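Local coordinates for protein LytB (Plasmodium falciparum, PDB 4N7B) that reduces 4-hydroxy-3-methylbut-2-enyl diphosphate to isopentenyl and dimethylallyl diphosphate at an iron-sulfur cluster, the last step of the MEP pathway of isoprenoid synthesis, at residues Q382-C390 / N443-R454. Residues are numbered along the deposited sequence; the frame is centred on the assembly and turned at random.
Sequences QTTLSMDDC and NAKKLVYSSQIR. With F3S (Fe3-s4 cluster), chain B; SO4 (sulfate ion), chain C; SO4 (sulfate ion), chain D.
Lys-446 of helix 442-452 lies along the turn that leads into helix 387-400. Its CB sits near the backbone of Thr-384 and Ser-386. CG packs closest, 3.6 Å from Thr-384 O and nearly as near to Ser-386 N. CD touches CB of Ser-386. Chi1 (-58°) sets CG over this backbone, and the bend at chi2 (-57°) keeps CD beside Ser-386. From CD the chain runs extended to NZ. NZ bonds to Tyr-340 OH and to a water, and the water donates to Asp-389 OD2. This water also sits over the centre of one face of the Tyr-449 ring, and Ile-453 CG2 lies on the opposite face, toward the rim.

Tyr-449 and Asp-389 reach toward each other from opposite directions. Tyr-449 OH donates to the syn lone pair of Asp-389 OD1 over 2.9 Å, with ring and carboxylate planes 58° apart. Ser-386 OG lies at the edge of the ring. As the N-cap of the next helix, OG accepts a straight bond from Asp-389 N (3.1 Å) and a weak one from Asp-388 N.

Farther along, Arg-454 NH2 forms a salt bridge to Asp-388 OD2; its 2.5 Å length is doubtful. NE of the same guanidinium donates in plane to Ser-450 O over 2.9 Å.

At the other end, Thr-384 CG2 meets Asn-443 CB at 3.8 Å, beside a sulfate. Asn-443 N and ND2 both bind O4 of that ion, which His-260, His-343 and Ser-442 also hold. By similarity these residues bind the diphosphate substrate, so the sulfate probably marks a phosphate position. Thr-383 approaches the iron-sulfur cluster from the same turn. The contact thus joins two domains of the three-domain IspH fold. Its outer carboxylates are probably stabilised by Arg-454, Tyr-449 and water-linked Lys-446, while its inner end lines the anion site.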
ATOM      1  N   GLN A 382      -5.693  -3.253   8.043  1.00 28.08           N
ATOM      2  CA  GLN A 382      -4.763  -3.077   6.938  1.00 27.71           C
ATOM      3  C   GLN A 382      -4.932  -1.664   6.360  1.00 28.59           C
ATOM      4  O   GLN A 382      -6.050  -1.165   6.215  1.00 29.15           O
ATOM      5  CB  GLN A 382      -5.074  -4.124   5.871  1.00 28.02           C
ATOM      6  CG  GLN A 382      -4.042  -4.295   4.781  1.00 27.84           C
ATOM      7  CD  GLN A 382      -4.360  -5.482   3.900  1.00 34.59           C
ATOM      8  OE1 GLN A 382      -5.040  -6.404   4.328  1.00 36.76           O
ATOM      9  NE2 GLN A 382      -3.891  -5.460   2.661  1.00 37.20           N
ATOM     10  N   THR A 383      -3.823  -1.030   5.995  1.00 25.63           N
ATOM     11  CA  THR A 383      -3.843   0.378   5.577  1.00 30.59           C
ATOM     12  C   THR A 383      -4.473   0.611   4.218  1.00 25.93           C
ATOM     13  O   THR A 383      -4.872   1.729   3.908  1.00 29.22           O
ATOM     14  CB  THR A 383      -2.423   0.961   5.503  1.00 24.28           C
ATOM     15  OG1 THR A 383      -1.658   0.255   4.512  1.00 29.71           O
ATOM     16  CG2 THR A 383      -1.736   0.843   6.828  1.00 28.00           C
ATOM     17  N   THR A 384      -4.568  -0.443   3.415  1.00 28.56           N
ATOM     18  CA  THR A 384      -4.939  -0.334   2.012  1.00 28.26           C
ATOM     19  C   THR A 384      -6.284  -0.982   1.646  1.00 32.90           C
ATOM     20  O   THR A 384      -6.539  -1.257   0.480  1.00 36.18           O
ATOM     21  CB  THR A 384      -3.878  -1.014   1.156  1.00 28.25           C
ATOM     22  OG1 THR A 384      -3.608  -2.309   1.700  1.00 31.56           O
ATOM     23  CG2 THR A 384      -2.589  -0.190   1.136  1.00 28.19           C
ATOM     24  N   LEU A 385      -7.163  -1.191   2.618  1.00 32.66           N
ATOM     25  CA  LEU A 385      -8.444  -1.826   2.340  1.00 26.77           C
ATOM     26  C   LEU A 385      -9.355  -0.960   1.451  1.00 33.24           C
ATOM     27  O   LEU A 385      -9.145   0.241   1.282  1.00 32.46           O
ATOM     28  CB  LEU A 385      -9.165  -2.122   3.655  1.00 30.73           C
ATOM     29  CG  LEU A 385      -8.451  -3.124   4.567  1.00 32.69           C
ATOM     30  CD1 LEU A 385      -9.311  -3.402   5.781  1.00 36.74           C
ATOM     31  CD2 LEU A 385      -8.146  -4.417   3.810  1.00 31.61           C
ATOM     32  N   SER A 386     -10.349  -1.603   0.857  1.00 26.72           N
ATOM     33  CA  SER A 386     -11.503  -0.917   0.318  1.00 27.33           C
ATOM     34  C   SER A 386     -12.222  -0.254   1.473  1.00 30.76           C
ATOM     35  O   SER A 386     -12.501  -0.904   2.477  1.00 27.96           O
ATOM     36  CB  SER A 386     -12.457  -1.937  -0.299  1.00 29.57           C
ATOM     37  OG  SER A 386     -13.755  -1.386  -0.398  1.00 35.82           O
ATOM     38  N   MET A 387     -12.522   1.030   1.351  1.00 23.97           N
ATOM     39  CA  MET A 387     -13.255   1.723   2.402  1.00 29.46           C
ATOM     40  C   MET A 387     -14.650   1.143   2.530  1.00 28.63           C
ATOM     41  O   MET A 387     -15.219   1.136   3.609  1.00 29.38           O
ATOM     42  CB  MET A 387     -13.348   3.214   2.104  1.00 22.75           C
ATOM     43  CG  MET A 387     -12.006   3.914   2.130  1.00 33.65           C
ATOM     44  SD  MET A 387     -12.188   5.710   2.135  1.00 39.71           S
ATOM     45  CE  MET A 387     -12.651   6.010   0.479  1.00 27.17           C
ATOM     46  N   ASP A 388     -15.198   0.655   1.424  1.00 27.52           N
ATOM     47  CA  ASP A 388     -16.547   0.092   1.433  1.00 27.35           C
ATOM     48  C   ASP A 388     -16.610  -1.229   2.182  1.00 28.07           C
ATOM     49  O   ASP A 388     -17.451  -1.394   3.048  1.00 30.06           O
ATOM     50  CB  ASP A 388     -17.036  -0.110   0.011  1.00 24.93           C
ATOM     51  CG  ASP A 388     -17.003   1.177  -0.794  1.00 33.42           C
ATOM     52  OD1 ASP A 388     -17.819   2.085  -0.503  1.00 34.81           O
ATOM     53  OD2 ASP A 388     -16.134   1.287  -1.694  1.00 30.51           O
ATOM     54  N   ASP A 389     -15.712  -2.154   1.840  1.00 25.92           N
ATOM     55  CA  ASP A 389     -15.602  -3.427   2.526  1.00 33.07           C
ATOM     56  C   ASP A 389     -15.284  -3.208   3.988  1.00 35.31           C
ATOM     57  O   ASP A 389     -15.885  -3.833   4.865  1.00 35.24           O
ATOM     58  CB  ASP A 389     -14.478  -4.269   1.932  1.00 32.52           C
ATOM     59  CG  ASP A 389     -14.864  -4.969   0.631  1.00 40.31           C
ATOM     60  OD1 ASP A 389     -16.058  -4.930   0.225  1.00 40.83           O
ATOM     61  OD2 ASP A 389     -13.940  -5.584   0.024  1.00 43.19           O
ATOM     62  N   CYS A 390     -14.329  -2.325   4.260  1.00 28.91           N
ATOM     63  CA  CYS A 390     -13.894  -2.101   5.637  1.00 28.39           C
ATOM     64  C   CYS A 390     -15.071  -1.650   6.481  1.00 26.72           C
ATOM     65  O   CYS A 390     -15.310  -2.180   7.567  1.00 28.29           O
ATOM     66  CB  CYS A 390     -12.769  -1.063   5.733  1.00 27.07           C
ATOM     67  SG  CYS A 390     -12.029  -1.014   7.361  1.00 41.14           S
ATOM     68  N   ASN A 443      -3.881  -2.126  -2.826  1.00 30.68           N
ATOM     69  CA  ASN A 443      -4.618  -0.878  -3.010  1.00 23.76           C
ATOM     70  C   ASN A 443      -4.983  -0.656  -4.480  1.00 23.00           C
ATOM     71  O   ASN A 443      -6.009  -0.046  -4.781  1.00 25.28           O
ATOM     72  CB  ASN A 443      -3.866   0.342  -2.428  1.00 28.21           C
ATOM     73  CG  ASN A 443      -2.762   0.839  -3.336  1.00 28.02           C
ATOM     74  OD1 ASN A 443      -2.996   1.651  -4.228  1.00 27.12           O
ATOM     75  ND2 ASN A 443      -1.548   0.365  -3.108  1.00 24.85           N
ATOM     76  N   ALA A 444      -4.138  -1.124  -5.400  1.00 20.14           N
ATOM     77  CA  ALA A 444      -4.481  -1.090  -6.825  1.00 23.60           C
ATOM     78  C   ALA A 444      -5.747  -1.912  -7.047  1.00 24.86           C
ATOM     79  O   ALA A 444      -6.718  -1.446  -7.651  1.00 22.49           O
ATOM     80  CB  ALA A 444      -3.344  -1.653  -7.680  1.00 21.50           C
ATOM     81  N   LYS A 445      -5.746  -3.139  -6.537  1.00 20.76           N
ATOM     82  CA  LYS A 445      -6.894  -4.008  -6.732  1.00 21.30           C
ATOM     83  C   LYS A 445      -8.140  -3.398  -6.119  1.00 21.82           C
ATOM     84  O   LYS A 445      -9.238  -3.557  -6.658  1.00 24.09           O
ATOM     85  CB  LYS A 445      -6.618  -5.397  -6.158  1.00 23.18           C
ATOM     86  CG  LYS A 445      -5.703  -6.209  -7.074  1.00 24.77           C
ATOM     87  CD  LYS A 445      -5.443  -7.608  -6.545  1.00 33.11           C
ATOM     88  CE  LYS A 445      -4.533  -7.581  -5.344  1.00 39.96           C
ATOM     89  NZ  LYS A 445      -4.093  -8.967  -4.992  1.00 47.76           N
ATOM     90  N   LYS A 446      -7.977  -2.664  -5.019  1.00 20.83           N
ATOM     91  CA  LYS A 446      -9.139  -2.067  -4.353  1.00 21.01           C
ATOM     92  C   LYS A 446      -9.661  -0.863  -5.131  1.00 27.99           C
ATOM     93  O   LYS A 446     -10.835  -0.492  -5.006  1.00 29.08           O
ATOM     94  CB  LYS A 446      -8.838  -1.713  -2.889  1.00 21.71           C
ATOM     95  CG  LYS A 446      -8.401  -2.915  -2.054  1.00 32.58           C
ATOM     96  CD  LYS A 446      -9.455  -4.016  -2.083  1.00 27.19           C
ATOM     97  CE  LYS A 446      -8.860  -5.385  -1.733  1.00 44.24           C
ATOM     98  NZ  LYS A 446      -9.828  -6.504  -2.080  1.00 48.98           N
ATOM     99  N   LEU A 447      -8.814  -0.265  -5.963  1.00 23.97           N
ATOM    100  CA  LEU A 447      -9.287   0.836  -6.801  1.00 27.29           C
ATOM    101  C   LEU A 447     -10.200   0.258  -7.867  1.00 23.36           C
ATOM    102  O   LEU A 447     -11.294   0.761  -8.108  1.00 19.95           O
ATOM    103  CB  LEU A 447      -8.123   1.580  -7.447  1.00 25.31           C
ATOM    104  CG  LEU A 447      -7.398   2.543  -6.518  1.00 21.86           C
ATOM    105  CD1 LEU A 447      -6.166   3.090  -7.209  1.00 23.30           C
ATOM    106  CD2 LEU A 447      -8.306   3.670  -6.112  1.00 24.98           C
ATOM    107  N   VAL A 448      -9.747  -0.801  -8.516  1.00 25.13           N
ATOM    108  CA  VAL A 448     -10.573  -1.471  -9.512  1.00 26.75           C
ATOM    109  C   VAL A 448     -11.924  -1.844  -8.905  1.00 25.58           C
ATOM    110  O   VAL A 448     -12.991  -1.632  -9.497  1.00 28.34           O
ATOM    111  CB  VAL A 448      -9.891  -2.749  -9.999  1.00 26.11           C
ATOM    112  CG1 VAL A 448     -10.913  -3.720 -10.651  1.00 31.38           C
ATOM    113  CG2 VAL A 448      -8.795  -2.405 -10.953  1.00 27.56           C
ATOM    114  N   TYR A 449     -11.871  -2.424  -7.715  1.00 29.26           N
ATOM    115  CA  TYR A 449     -13.081  -2.882  -7.042  1.00 26.32           C
ATOM    116  C   TYR A 449     -14.016  -1.719  -6.723  1.00 29.99           C
ATOM    117  O   TYR A 449     -15.229  -1.843  -6.846  1.00 21.79           O
ATOM    118  CB  TYR A 449     -12.674  -3.589  -5.766  1.00 23.65           C
ATOM    119  CG  TYR A 449     -13.779  -4.137  -4.901  1.00 25.01           C
ATOM    120  CD1 TYR A 449     -14.397  -5.338  -5.211  1.00 24.07           C
ATOM    121  CD2 TYR A 449     -14.163  -3.483  -3.741  1.00 27.72           C
ATOM    122  CE1 TYR A 449     -15.381  -5.876  -4.391  1.00 25.29           C
ATOM    123  CE2 TYR A 449     -15.143  -4.005  -2.922  1.00 28.56           C
ATOM    124  CZ  TYR A 449     -15.753  -5.208  -3.259  1.00 29.75           C
ATOM    125  OH  TYR A 449     -16.726  -5.733  -2.443  1.00 32.46           O
ATOM    126  N   SER A 450     -13.453  -0.591  -6.303  1.00 23.29           N
ATOM    127  CA  SER A 450     -14.265   0.573  -5.940  1.00 20.19           C
ATOM    128  C   SER A 450     -15.118   1.009  -7.117  1.00 23.66           C
ATOM    129  O   SER A 450     -16.273   1.375  -6.949  1.00 23.64           O
ATOM    130  CB  SER A 450     -13.371   1.749  -5.501  1.00 20.30           C
ATOM    131  OG  SER A 450     -12.651   1.442  -4.318  1.00 31.87           O
ATOM    132  N   SER A 451     -14.539   0.994  -8.315  1.00 24.16           N
ATOM    133  CA  SER A 451     -15.290   1.337  -9.527  1.00 19.94           C
ATOM    134  C   SER A 451     -16.347   0.287  -9.861  1.00 21.05           C
ATOM    135  O   SER A 451     -17.458   0.619 -10.285  1.00 21.14           O
ATOM    136  CB  SER A 451     -14.319   1.481 -10.701  1.00 22.84           C
ATOM    137  OG  SER A 451     -14.988   1.692 -11.936  1.00 23.20           O
ATOM    138  N   GLN A 452     -16.006  -0.991  -9.705  1.00 22.90           N
ATOM    139  CA  GLN A 452     -16.933  -2.052 -10.104  1.00 21.88           C
ATOM    140  C   GLN A 452     -18.196  -2.088  -9.254  1.00 24.05           C
ATOM    141  O   GLN A 452     -19.294  -2.267  -9.795  1.00 25.99           O
ATOM    142  CB  GLN A 452     -16.261  -3.416 -10.054  1.00 22.07           C
ATOM    143  CG  GLN A 452     -15.170  -3.595 -11.069  1.00 21.77           C
ATOM    144  CD  GLN A 452     -14.397  -4.869 -10.834  1.00 26.97           C
ATOM    145  OE1 GLN A 452     -13.980  -5.152  -9.713  1.00 32.39           O
ATOM    146  NE2 GLN A 452     -14.227  -5.660 -11.874  1.00 25.83           N
ATOM    147  N   ILE A 453     -18.071  -1.955  -7.935  1.00 26.45           N
ATOM    148  CA  ILE A 453     -19.271  -1.997  -7.091  1.00 32.24           C
ATOM    149  C   ILE A 453     -20.101  -0.728  -7.299  1.00 31.10           C
ATOM    150  O   ILE A 453     -21.235  -0.629  -6.817  1.00 32.36           O
ATOM    151  CB  ILE A 453     -18.945  -2.179  -5.599  1.00 27.76           C
ATOM    152  CG1 ILE A 453     -18.084  -1.032  -5.089  1.00 28.93           C
ATOM    153  CG2 ILE A 453     -18.175  -3.466  -5.387  1.00 23.67           C
ATOM    154  CD1 ILE A 453     -17.900  -1.099  -3.587  1.00 30.99           C
ATOM    155  N   ARG A 454     -19.540   0.230  -8.041  1.00 31.32           N
ATOM    156  CA  ARG A 454     -20.299   1.410  -8.466  1.00 27.93           C
ATOM    157  C   ARG A 454     -20.789   1.238  -9.924  1.00 28.20           C
ATOM    158  O   ARG A 454     -21.214   2.190 -10.581  1.00 33.01           O
ATOM    159  CB  ARG A 454     -19.477   2.684  -8.232  1.00 25.34           C
ATOM    160  CG  ARG A 454     -19.792   3.360  -6.893  1.00 25.50           C
ATOM    161  CD  ARG A 454     -18.622   4.321  -6.341  1.00 26.25           C
ATOM    162  NE  ARG A 454     -17.739   3.441  -5.606  1.00 46.34           N
ATOM    163  CZ  ARG A 454     -17.626   3.363  -4.289  1.00 34.87           C
ATOM    164  NH1 ARG A 454     -18.260   4.188  -3.480  1.00 28.25           N
ATOM    165  NH2 ARG A 454     -16.817   2.447  -3.793  1.00 33.69           N
TER
HETATM  166 FE1  F3S B 401       1.555   4.435   0.990  1.00 26.99          FE
HETATM  167 FE3  F3S B 401       2.063   4.221   3.626  1.00 26.63          FE
HETATM  168 FE4  F3S B 401      -0.448   4.238   2.668  1.00 26.91          FE
HETATM  169  S1  F3S B 401       3.003   3.115   1.971  1.00 24.12           S
HETATM  170  S2  F3S B 401      -0.348   3.337   0.635  1.00 27.48           S
HETATM  171  S3  F3S B 401       1.042   5.871   2.612  1.00 22.68           S
HETATM  172  S4  F3S B 401       0.332   3.023   4.326  1.00 30.32           S
HETATM  173  S   SO4 C 402      -0.067  -2.818  -1.168  1.00 38.77           S
HETATM  174  O1  SO4 C 402       0.369  -2.728   0.219  1.00 39.35           O
HETATM  175  O2  SO4 C 402       0.980  -2.299  -2.055  1.00 37.69           O
HETATM  176  O3  SO4 C 402      -0.308  -4.231  -1.448  1.00 38.74           O
HETATM  177  O4  SO4 C 402      -1.314  -2.075  -1.422  1.00 27.95           O
HETATM  178  S   SO4 D 403     -20.260   7.111  -3.113  0.93107.99           S
HETATM  179  O1  SO4 D 403     -20.908   8.382  -2.793  0.93111.02           O
HETATM  180  O2  SO4 D 403     -19.868   7.103  -4.521  0.93100.51           O
HETATM  181  O3  SO4 D 403     -19.076   6.944  -2.276  0.93100.28           O
HETATM  182  O4  SO4 D 403     -21.197   6.018  -2.862  0.93114.66           O
HETATM  183  O   HOH W   1     -12.241  -6.019  -2.253  1.00 39.87           O